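Local coordinates for protein tyrosine phosphatase PRL-1 (Leishmania major, PDB 3S4O) that dephosphorylates phosphotyrosine in proteins and may act as a virulence factor that supports survival of the parasite inside host macrophages, at residues 120-134 and 153-167. Residues are numbered along the deposited sequence; the frame is centred on the assembly and turned at random. Where two conformers were deposited one is given.
Sequences LGRAPILVALALVEY and AINQTQMHWITKYKR. With THJ (thiosulfate), chain C.
Leu129 and Tyr165 both send CG away from their own backbone N (chi1 175° and 162°), which brings the leucine's CD1 down over the tyrosine ring. That methyl lies 3.4 Å from the ring centroid of Tyr165, almost on the normal, a CH-pi contact; it also touches Trp161, CD1 of Leu129 being 3.7 Å from CH2. One terminal methyl thus meets both rings, and leucine is long enough to carry it there from the helix. Glu133, one turn further on, bends at chi2 (48°) and accepts a hydrogen bond at OE1 from Tyr165 OH, 2.6 Å away and well above the carboxylate plane. Its other oxygen, OE2, forms a salt bridge with Arg167 NE, though the bond is weak and the arginine poorly ordered; Asp95 is a second acidic partner for that guanidinium.

Between the two helices, which run nearly parallel with axes 10.6 Å apart, Ile162 fits as a knob into the hole formed by Ile125, Ala128, Leu129 and Val132. Alanine adds little bulk there, and Val132 CG2 lies 4.1 Å from Ile162 CD1.

Towards the N-terminal ends the backbones draw together. Ile154 N gives a nearly straight 2.6 Å hydrogen bond to Leu120 O, and Pro124, suited to a first turn where no helical N-H is needed, packs on Ile154. Asn155 and Gln158 form a capping box: Asn155 OD1 accepts from Gln158 N, and Gln158 OE1 from Asn155 N at 2.9 Å. The Gln158 amide, also held at NE2 by Ala80 O, lies against Gly121, whose bare CA leaves room for both it and the thiosulfate. Arg122 NE meets thiosulfate O1 in plane at the guanidinium edge, though NE is less surely placed. Cys116, Arg122 and the N-terminus of helix 122-133 identify the phosphate-binding P-loop of the cysteine-dependent protein tyrosine phosphatase fold, with helix 156-164 packed alongside.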
ATOM      1  N   LEU A 120       2.659 -11.264  -2.563  1.00 54.77           N
ATOM      2  CA  LEU A 120       1.528 -12.166  -2.787  1.00 53.34           C
ATOM      3  C   LEU A 120       0.506 -12.216  -1.645  1.00 49.64           C
ATOM      4  O   LEU A 120      -0.561 -12.809  -1.780  1.00 50.83           O
ATOM      5  CB  LEU A 120       2.041 -13.577  -3.067  1.00 56.49           C
ATOM      6  CG  LEU A 120       2.699 -13.727  -4.439  1.00 59.48           C
ATOM      7  CD1 LEU A 120       3.364 -15.099  -4.562  1.00 60.52           C
ATOM      8  CD2 LEU A 120       1.694 -13.493  -5.568  1.00 59.65           C
ATOM      9  N   GLY A 121       0.816 -11.599  -0.521  1.00 45.06           N
ATOM     10  CA  GLY A 121      -0.017 -11.777   0.660  1.00 42.90           C
ATOM     11  C   GLY A 121      -0.222 -10.495   1.421  1.00 39.43           C
ATOM     12  O   GLY A 121      -1.254  -9.839   1.282  1.00 38.52           O
ATOM     13  N   ARG A 122       0.794 -10.125   2.190  1.00 36.41           N
ATOM     14  CA  ARG A 122       0.671  -9.078   3.191  1.00 33.63           C
ATOM     15  C   ARG A 122       0.537  -7.691   2.560  1.00 31.57           C
ATOM     16  O   ARG A 122      -0.323  -6.895   2.952  1.00 30.13           O
ATOM     17  CB  ARG A 122       1.884  -9.130   4.110  1.00 33.04           C
ATOM     18  CG  ARG A 122       1.888 -10.304   5.016  1.00 33.97           C
ATOM     19  CD  ARG A 122       3.163 -10.316   5.846  1.00 34.06           C
ATOM     20  NE  ARG A 122       4.194 -11.054   5.136  1.00 35.02           N
ATOM     21  CZ  ARG A 122       5.340 -11.464   5.662  1.00 36.99           C
ATOM     22  NH1 ARG A 122       5.653 -11.196   6.922  1.00 36.98           N
ATOM     23  NH2 ARG A 122       6.190 -12.140   4.905  1.00 39.09           N
ATOM     24  N   ALA A 123       1.394  -7.416   1.586  1.00 30.80           N
ATOM     25  CA  ALA A 123       1.331  -6.157   0.848  1.00 30.18           C
ATOM     26  C   ALA A 123      -0.022  -5.944   0.163  1.00 30.61           C
ATOM     27  O   ALA A 123      -0.660  -4.928   0.409  1.00 30.60           O
ATOM     28  CB  ALA A 123       2.483  -6.032  -0.158  1.00 30.33           C
ATOM     29  N   PRO A 124      -0.475  -6.895  -0.658  1.00 31.74           N
ATOM     30  CA  PRO A 124      -1.748  -6.743  -1.355  1.00 32.07           C
ATOM     31  C   PRO A 124      -2.962  -6.618  -0.456  1.00 32.58           C
ATOM     32  O   PRO A 124      -3.938  -5.969  -0.845  1.00 31.80           O
ATOM     33  CB  PRO A 124      -1.880  -8.040  -2.164  1.00 33.48           C
ATOM     34  CG  PRO A 124      -0.545  -8.519  -2.342  1.00 33.91           C
ATOM     35  CD  PRO A 124       0.261  -8.070  -1.156  1.00 32.74           C
ATOM     36  N   ILE A 125      -2.951  -7.250   0.715  1.00 32.91           N
ATOM     37  CA  ILE A 125      -4.156  -7.199   1.521  1.00 33.08           C
ATOM     38  C   ILE A 125      -4.368  -5.823   2.130  1.00 31.41           C
ATOM     39  O   ILE A 125      -5.502  -5.430   2.319  1.00 31.04           O
ATOM     40  CB  ILE A 125      -4.290  -8.335   2.551  1.00 35.12           C
ATOM     41  CG1 ILE A 125      -5.794  -8.648   2.686  1.00 37.04           C
ATOM     42  CG2 ILE A 125      -3.631  -7.976   3.878  1.00 33.88           C
ATOM     43  CD1 ILE A 125      -6.142  -9.622   3.725  1.00 39.42           C
ATOM     44  N   LEU A 126      -3.297  -5.072   2.382  1.00 31.25           N
ATOM     45  CA  LEU A 126      -3.421  -3.672   2.824  1.00 29.93           C
ATOM     46  C   LEU A 126      -4.035  -2.822   1.734  1.00 28.87           C
ATOM     47  O   LEU A 126      -4.855  -1.935   1.993  1.00 28.67           O
ATOM     48  CB  LEU A 126      -2.059  -3.074   3.191  1.00 31.42           C
ATOM     49  CG  LEU A 126      -1.569  -3.309   4.628  1.00 32.78           C
ATOM     50  CD1 LEU A 126      -0.546  -2.237   4.967  1.00 32.75           C
ATOM     51  CD2 LEU A 126      -2.695  -3.319   5.676  1.00 33.40           C
ATOM     52  N   VAL A 127      -3.615  -3.077   0.504  1.00 28.08           N
ATOM     53  CA  VAL A 127      -4.134  -2.332  -0.640  1.00 27.06           C
ATOM     54  C   VAL A 127      -5.602  -2.670  -0.841  1.00 27.88           C
ATOM     55  O   VAL A 127      -6.430  -1.779  -1.023  1.00 28.58           O
ATOM     56  CB  VAL A 127      -3.321  -2.609  -1.904  1.00 26.94           C
ATOM     57  CG1 VAL A 127      -4.006  -2.032  -3.125  1.00 27.50           C
ATOM     58  CG2 VAL A 127      -1.929  -2.033  -1.737  1.00 25.87           C
ATOM     59  N   ALA A 128      -5.921  -3.956  -0.761  1.00 28.47           N
ATOM     60  CA  ALA A 128      -7.294  -4.427  -0.886  1.00 29.35           C
ATOM     61  C   ALA A 128      -8.177  -3.699   0.119  1.00 29.39           C
ATOM     62  O   ALA A 128      -9.257  -3.225  -0.203  1.00 30.32           O
ATOM     63  CB  ALA A 128      -7.358  -5.925  -0.660  1.00 29.38           C
ATOM     64  N   LEU A 129      -7.693  -3.603   1.344  1.00 28.58           N
ATOM     65  CA  LEU A 129      -8.441  -2.960   2.406  1.00 29.08           C
ATOM     66  C   LEU A 129      -8.693  -1.485   2.126  1.00 29.14           C
ATOM     67  O   LEU A 129      -9.766  -0.979   2.453  1.00 30.68           O
ATOM     68  CB  LEU A 129      -7.682  -3.068   3.715  1.00 28.45           C
ATOM     69  CG  LEU A 129      -8.352  -2.295   4.863  1.00 29.38           C
ATOM     70  CD1 LEU A 129      -9.428  -3.126   5.534  1.00 30.01           C
ATOM     71  CD2 LEU A 129      -7.331  -1.802   5.843  1.00 28.30           C
ATOM     72  N   ALA A 130      -7.687  -0.799   1.583  1.00 27.79           N
ATOM     73  CA  ALA A 130      -7.827   0.617   1.215  1.00 27.99           C
ATOM     74  C   ALA A 130      -8.926   0.782   0.171  1.00 29.37           C
ATOM     75  O   ALA A 130      -9.726   1.717   0.248  1.00 30.53           O
ATOM     76  CB  ALA A 130      -6.512   1.191   0.697  1.00 26.70           C
ATOM     77  N   LEU A 131      -8.971  -0.140  -0.791  1.00 30.11           N
ATOM     78  CA  LEU A 131      -9.996  -0.124  -1.841  1.00 31.82           C
ATOM     79  C   LEU A 131     -11.392  -0.286  -1.244  1.00 33.35           C
ATOM     80  O   LEU A 131     -12.347   0.347  -1.695  1.00 36.49           O
ATOM     81  CB  LEU A 131      -9.771  -1.234  -2.882  1.00 32.17           C
ATOM     82  CG  LEU A 131      -8.589  -1.107  -3.851  1.00 31.66           C
ATOM     83  CD1 LEU A 131      -8.448  -2.387  -4.661  1.00 32.23           C
ATOM     84  CD2 LEU A 131      -8.764   0.058  -4.786  1.00 31.77           C
ATOM     85  N   VAL A 132     -11.509  -1.140  -0.239  1.00 33.13           N
ATOM     86  CA  VAL A 132     -12.785  -1.362   0.423  1.00 35.07           C
ATOM     87  C   VAL A 132     -13.179  -0.146   1.262  1.00 36.36           C
ATOM     88  O   VAL A 132     -14.307   0.339   1.170  1.00 39.12           O
ATOM     89  CB  VAL A 132     -12.769  -2.599   1.325  1.00 34.65           C
ATOM     90  CG1 VAL A 132     -14.035  -2.651   2.175  1.00 35.83           C
ATOM     91  CG2 VAL A 132     -12.639  -3.865   0.484  1.00 34.77           C
ATOM     92  N   GLU A 133     -12.240   0.363   2.048  1.00 35.26           N
ATOM     93  CA  GLU A 133     -12.530   1.440   2.995  1.00 36.14           C
ATOM     94  C   GLU A 133     -12.781   2.785   2.308  1.00 36.06           C
ATOM     95  O   GLU A 133     -13.712   3.496   2.667  1.00 37.88           O
ATOM     96  CB  GLU A 133     -11.393   1.577   4.018  1.00 35.89           C
ATOM     97  CG  GLU A 133     -11.625   2.602   5.127  1.00 37.92           C
ATOM     98  CD  GLU A 133     -12.972   2.496   5.781  1.00 42.22           C
ATOM     99  OE1 GLU A 133     -13.404   1.357   6.081  1.00 45.16           O
ATOM    100  OE2 GLU A 133     -13.593   3.571   5.981  1.00 45.18           O
ATOM    101  N   TYR A 134     -11.945   3.128   1.328  1.00 35.08           N
ATOM    102  CA  TYR A 134     -11.983   4.459   0.681  1.00 34.98           C
ATOM    103  C   TYR A 134     -12.585   4.432  -0.715  1.00 35.72           C
ATOM    104  O   TYR A 134     -13.272   5.366  -1.115  1.00 38.26           O
ATOM    105  CB  TYR A 134     -10.580   5.093   0.646  1.00 33.35           C
ATOM    106  CG  TYR A 134      -9.974   5.232   2.026  1.00 32.61           C
ATOM    107  CD1 TYR A 134     -10.380   6.248   2.895  1.00 33.49           C
ATOM    108  CD2 TYR A 134      -9.016   4.333   2.477  1.00 31.36           C
ATOM    109  CE1 TYR A 134      -9.840   6.366   4.164  1.00 32.61           C
ATOM    110  CE2 TYR A 134      -8.476   4.443   3.736  1.00 30.72           C
ATOM    111  CZ  TYR A 134      -8.895   5.455   4.580  1.00 32.07           C
ATOM    112  OH  TYR A 134      -8.340   5.551   5.845  1.00 33.91           O
ATOM    113  N   ALA A 153      -2.267 -13.538  -5.688  1.00 52.62           N
ATOM    114  CA  ALA A 153      -2.312 -12.710  -4.475  1.00 47.20           C
ATOM    115  C   ALA A 153      -3.417 -13.130  -3.493  1.00 44.23           C
ATOM    116  O   ALA A 153      -4.512 -13.504  -3.921  1.00 43.63           O
ATOM    117  CB  ALA A 153      -2.472 -11.246  -4.837  1.00 45.19           C
ATOM    118  N   ILE A 154      -3.091 -13.080  -2.191  1.00 41.52           N
ATOM    119  CA  ILE A 154      -4.052 -13.138  -1.074  1.00 38.96           C
ATOM    120  C   ILE A 154      -4.570 -14.548  -0.767  1.00 41.27           C
ATOM    121  O   ILE A 154      -5.317 -15.129  -1.551  1.00 42.71           O
ATOM    122  CB  ILE A 154      -5.245 -12.143  -1.266  1.00 37.57           C
ATOM    123  CG1 ILE A 154      -4.745 -10.690  -1.331  1.00 35.60           C
ATOM    124  CG2 ILE A 154      -6.263 -12.291  -0.131  1.00 36.69           C
ATOM    125  CD1 ILE A 154      -5.819  -9.714  -1.709  1.00 35.12           C
ATOM    126  N   ASN A 155      -4.157 -15.095   0.385  1.00 41.52           N
ATOM    127  CA  ASN A 155      -4.550 -16.452   0.774  1.00 43.96           C
ATOM    128  C   ASN A 155      -5.948 -16.482   1.365  1.00 43.75           C
ATOM    129  O   ASN A 155      -6.612 -15.458   1.487  1.00 40.40           O
ATOM    130  CB  ASN A 155      -3.519 -17.119   1.717  1.00 45.70           C
ATOM    131  CG  ASN A 155      -3.485 -16.516   3.121  1.00 43.32           C
ATOM    132  OD1 ASN A 155      -4.430 -15.880   3.575  1.00 40.80           O
ATOM    133  ND2 ASN A 155      -2.378 -16.733   3.815  1.00 44.36           N
ATOM    134  N   GLN A 156      -6.369 -17.671   1.753  1.00 47.97           N
ATOM    135  CA  GLN A 156      -7.738 -17.915   2.158  1.00 50.58           C
ATOM    136  C   GLN A 156      -8.107 -17.148   3.442  1.00 48.80           C
ATOM    137  O   GLN A 156      -9.180 -16.553   3.522  1.00 47.46           O
ATOM    138  CB  GLN A 156      -7.938 -19.418   2.346  1.00 56.81           C
ATOM    139  CG  GLN A 156      -7.449 -20.283   1.172  1.00 61.06           C
ATOM    140  CD  GLN A 156      -6.200 -21.150   1.501  1.00 64.45           C
ATOM    141  OE1 GLN A 156      -6.328 -22.313   1.894  1.00 69.78           O
ATOM    142  NE2 GLN A 156      -5.002 -20.582   1.324  1.00 61.54           N
ATOM    143  N   THR A 157      -7.213 -17.183   4.430  1.00 48.88           N
ATOM    144  CA  THR A 157      -7.392 -16.459   5.695  1.00 47.94           C
ATOM    145  C   THR A 157      -7.481 -14.946   5.469  1.00 43.98           C
ATOM    146  O   THR A 157      -8.319 -14.280   6.063  1.00 42.83           O
ATOM    147  CB  THR A 157      -6.219 -16.730   6.676  1.00 49.21           C
ATOM    148  OG1 THR A 157      -6.118 -18.138   6.958  1.00 55.33           O
ATOM    149  CG2 THR A 157      -6.434 -16.005   7.982  1.00 49.44           C
ATOM    150  N   GLN A 158      -6.614 -14.419   4.609  1.00 41.80           N
ATOM    151  CA  GLN A 158      -6.649 -13.001   4.254  1.00 39.91           C
ATOM    152  C   GLN A 158      -7.960 -12.659   3.532  1.00 40.98           C
ATOM    153  O   GLN A 158      -8.546 -11.591   3.743  1.00 38.59           O
ATOM    154  CB  GLN A 158      -5.425 -12.626   3.405  1.00 38.26           C
ATOM    155  CG  GLN A 158      -4.123 -12.605   4.220  1.00 38.45           C
ATOM    156  CD  GLN A 158      -2.858 -12.800   3.402  1.00 39.02           C
ATOM    157  OE1 GLN A 158      -2.894 -13.176   2.226  1.00 39.86           O
ATOM    158  NE2 GLN A 158      -1.720 -12.546   4.033  1.00 39.81           N
HETATM  159  N   MSE A 159      -8.431 -13.603   2.721  1.00 44.87           N
HETATM  160  CA  MSE A 159      -9.677 -13.442   1.978  0.50 46.74           C
HETATM  161  C   MSE A 159     -10.854 -13.334   2.952  1.00 47.74           C
HETATM  162  O   MSE A 159     -11.685 -12.439   2.846  1.00 47.72           O
HETATM  163  CB  MSE A 159      -9.854 -14.631   1.021  0.50 51.80           C
HETATM  164  CG  MSE A 159     -10.910 -14.469  -0.045  0.50 55.01           C
HETATM  165 SE   MSE A 159     -10.572 -15.670  -1.585  0.50 63.37          SE
HETATM  166  CE  MSE A 159      -8.943 -16.572  -0.983  0.50 61.20           C
ATOM    167  N   HIS A 160     -10.907 -14.251   3.906  1.00 49.86           N
ATOM    168  CA  HIS A 160     -11.973 -14.275   4.906  1.00 51.90           C
ATOM    169  C   HIS A 160     -12.007 -12.976   5.709  1.00 47.94           C
ATOM    170  O   HIS A 160     -13.076 -12.395   5.918  1.00 49.44           O
ATOM    171  CB  HIS A 160     -11.828 -15.486   5.842  1.00 57.14           C
ATOM    172  CG  HIS A 160     -12.395 -16.762   5.281  1.00 63.47           C
ATOM    173  ND1 HIS A 160     -11.697 -17.953   5.270  1.00 67.01           N
ATOM    174  CD2 HIS A 160     -13.598 -17.032   4.718  1.00 67.92           C
ATOM    175  CE1 HIS A 160     -12.442 -18.898   4.722  1.00 72.42           C
ATOM    176  NE2 HIS A 160     -13.602 -18.367   4.383  1.00 73.50           N
ATOM    177  N   TRP A 161     -10.834 -12.514   6.131  1.00 43.18           N
ATOM    178  CA  TRP A 161     -10.722 -11.312   6.954  1.00 41.63           C
ATOM    179  C   TRP A 161     -11.220 -10.055   6.239  1.00 39.77           C
ATOM    180  O   TRP A 161     -11.921  -9.244   6.830  1.00 40.79           O
ATOM    181  CB  TRP A 161      -9.275 -11.119   7.406  1.00 39.06           C
ATOM    182  CG  TRP A 161      -9.033  -9.832   8.106  1.00 38.25           C
ATOM    183  CD1 TRP A 161      -9.235  -9.562   9.426  1.00 40.59           C
ATOM    184  CD2 TRP A 161      -8.552  -8.624   7.514  1.00 35.36           C
ATOM    185  NE1 TRP A 161      -8.903  -8.259   9.692  1.00 40.11           N
ATOM    186  CE2 TRP A 161      -8.483  -7.660   8.534  1.00 36.84           C
ATOM    187  CE3 TRP A 161      -8.175  -8.263   6.215  1.00 33.03           C
ATOM    188  CZ2 TRP A 161      -8.044  -6.352   8.300  1.00 35.70           C
ATOM    189  CZ3 TRP A 161      -7.730  -6.963   5.982  1.00 32.17           C
ATOM    190  CH2 TRP A 161      -7.679  -6.025   7.014  1.00 33.21           C
ATOM    191  N   ILE A 162     -10.845  -9.896   4.977  1.00 38.19           N
ATOM    192  CA  ILE A 162     -11.294  -8.735   4.200  1.00 38.27           C
ATOM    193  C   ILE A 162     -12.796  -8.795   3.878  1.00 41.26           C
ATOM    194  O   ILE A 162     -13.460  -7.768   3.817  1.00 41.11           O
ATOM    195  CB  ILE A 162     -10.427  -8.463   2.951  1.00 36.41           C
ATOM    196  CG1 ILE A 162     -10.614  -6.992   2.536  1.00 36.83           C
ATOM    197  CG2 ILE A 162     -10.746  -9.426   1.834  1.00 37.33           C
ATOM    198  CD1 ILE A 162      -9.641  -6.488   1.498  1.00 36.75           C
ATOM    199  N   THR A 163     -13.331  -9.997   3.687  1.00 44.39           N
ATOM    200  CA  THR A 163     -14.778 -10.184   3.496  1.00 49.29           C
ATOM    201  C   THR A 163     -15.590  -9.820   4.738  1.00 53.32           C
ATOM    202  O   THR A 163     -16.761  -9.447   4.632  1.00 56.64           O
ATOM    203  CB  THR A 163     -15.079 -11.649   3.116  1.00 52.61           C
ATOM    204  OG1 THR A 163     -14.573 -11.901   1.799  1.00 51.51           O
ATOM    205  CG2 THR A 163     -16.579 -11.958   3.169  1.00 57.77           C
ATOM    206  N   LYS A 164     -14.951  -9.928   5.903  1.00 53.76           N
ATOM    207  CA  LYS A 164     -15.599  -9.711   7.210  1.00 58.83           C
ATOM    208  C   LYS A 164     -15.446  -8.284   7.776  1.00 58.41           C
ATOM    209  O   LYS A 164     -16.201  -7.880   8.662  1.00 61.44           O
ATOM    210  CB  LYS A 164     -15.049 -10.726   8.223  1.00 62.16           C
ATOM    211  CG  LYS A 164     -15.993 -11.847   8.570  1.00 69.04           C
ATOM    212  CD  LYS A 164     -16.818 -11.563   9.844  1.00 75.59           C
ATOM    213  CE  LYS A 164     -15.936 -11.498  11.085  1.00 75.51           C
ATOM    214  NZ  LYS A 164     -16.703 -11.048  12.277  1.00 80.78           N
ATOM    215  N   TYR A 165     -14.473  -7.538   7.259  1.00 54.83           N
ATOM    216  CA  TYR A 165     -14.099  -6.217   7.796  1.00 54.60           C
ATOM    217  C   TYR A 165     -15.178  -5.141   7.720  1.00 60.45           C
ATOM    218  O   TYR A 165     -15.772  -4.894   6.662  1.00 58.72           O
ATOM    219  CB  TYR A 165     -12.833  -5.682   7.076  1.00 48.90           C
ATOM    220  CG  TYR A 165     -12.553  -4.187   7.200  1.00 47.26           C
ATOM    221  CD1 TYR A 165     -11.759  -3.691   8.221  1.00 46.79           C
ATOM    222  CD2 TYR A 165     -13.060  -3.282   6.265  1.00 46.93           C
ATOM    223  CE1 TYR A 165     -11.500  -2.329   8.329  1.00 47.64           C
ATOM    224  CE2 TYR A 165     -12.802  -1.926   6.359  1.00 48.05           C
ATOM    225  CZ  TYR A 165     -12.022  -1.454   7.396  1.00 48.74           C
ATOM    226  OH  TYR A 165     -11.774  -0.097   7.490  1.00 50.66           O
ATOM    227  N   LYS A 166     -15.394  -4.490   8.860  1.00 68.09           N
ATOM    228  CA  LYS A 166     -15.869  -3.098   8.860  1.00 75.06           C
ATOM    229  C   LYS A 166     -15.220  -2.267   9.965  1.00 79.37           C
ATOM    230  O   LYS A 166     -14.901  -2.786  11.036  1.00 80.03           O
ATOM    231  CB  LYS A 166     -17.402  -2.983   8.840  1.00 81.83           C
ATOM    232  CG  LYS A 166     -17.967  -2.562   7.467  1.00 82.85           C
ATOM    233  CD  LYS A 166     -16.936  -1.890   6.530  1.00 78.40           C
ATOM    234  CE  LYS A 166     -17.043  -2.383   5.102  1.00 75.65           C
ATOM    235  NZ  LYS A 166     -17.995  -1.557   4.307  1.00 79.16           N
ATOM    236  N   ARG A 167     -15.034  -0.976   9.666  1.00 84.62           N
ATOM    237  CA  ARG A 167     -14.106  -0.069  10.396  1.00 89.50           C
ATOM    238  C   ARG A 167     -13.602  -0.607  11.734  1.00 93.66           C
ATOM    239  O   ARG A 167     -12.518  -1.186  11.810  1.00 91.78           O
ATOM    240  CB  ARG A 167     -14.737   1.314  10.625  1.00 95.20           C
ATOM    241  CG  ARG A 167     -14.486   2.379   9.482  1.00 94.32           C
ATOM    242  CD  ARG A 167     -13.471   3.472   9.908  1.00 94.53           C
ATOM    243  NE  ARG A 167     -13.117   4.364   8.794  1.00 92.77           N
ATOM    244  CZ  ARG A 167     -11.970   5.042   8.668  1.00 90.77           C
ATOM    245  NH1 ARG A 167     -11.015   4.975   9.593  1.00 90.08           N
ATOM    246  NH2 ARG A 167     -11.780   5.808   7.595  1.00 90.67           N
ATOM    247  OXT ARG A 167     -14.262  -0.460  12.763  1.00 99.15           O
TER
HETATM  248  S1  THJ C 170       4.065 -11.280   1.032  1.00 64.94           S
HETATM  249  O1  THJ C 170       3.774 -11.404   2.477  1.00 58.10           O
HETATM  250  O2  THJ C 170       3.178 -12.198   0.278  1.00 64.69           O
HETATM  251  O3  THJ C 170       5.468 -11.678   0.767  1.00 62.74           O
HETATM  252  S2  THJ C 170       3.762  -9.447   0.455  1.00 55.55           S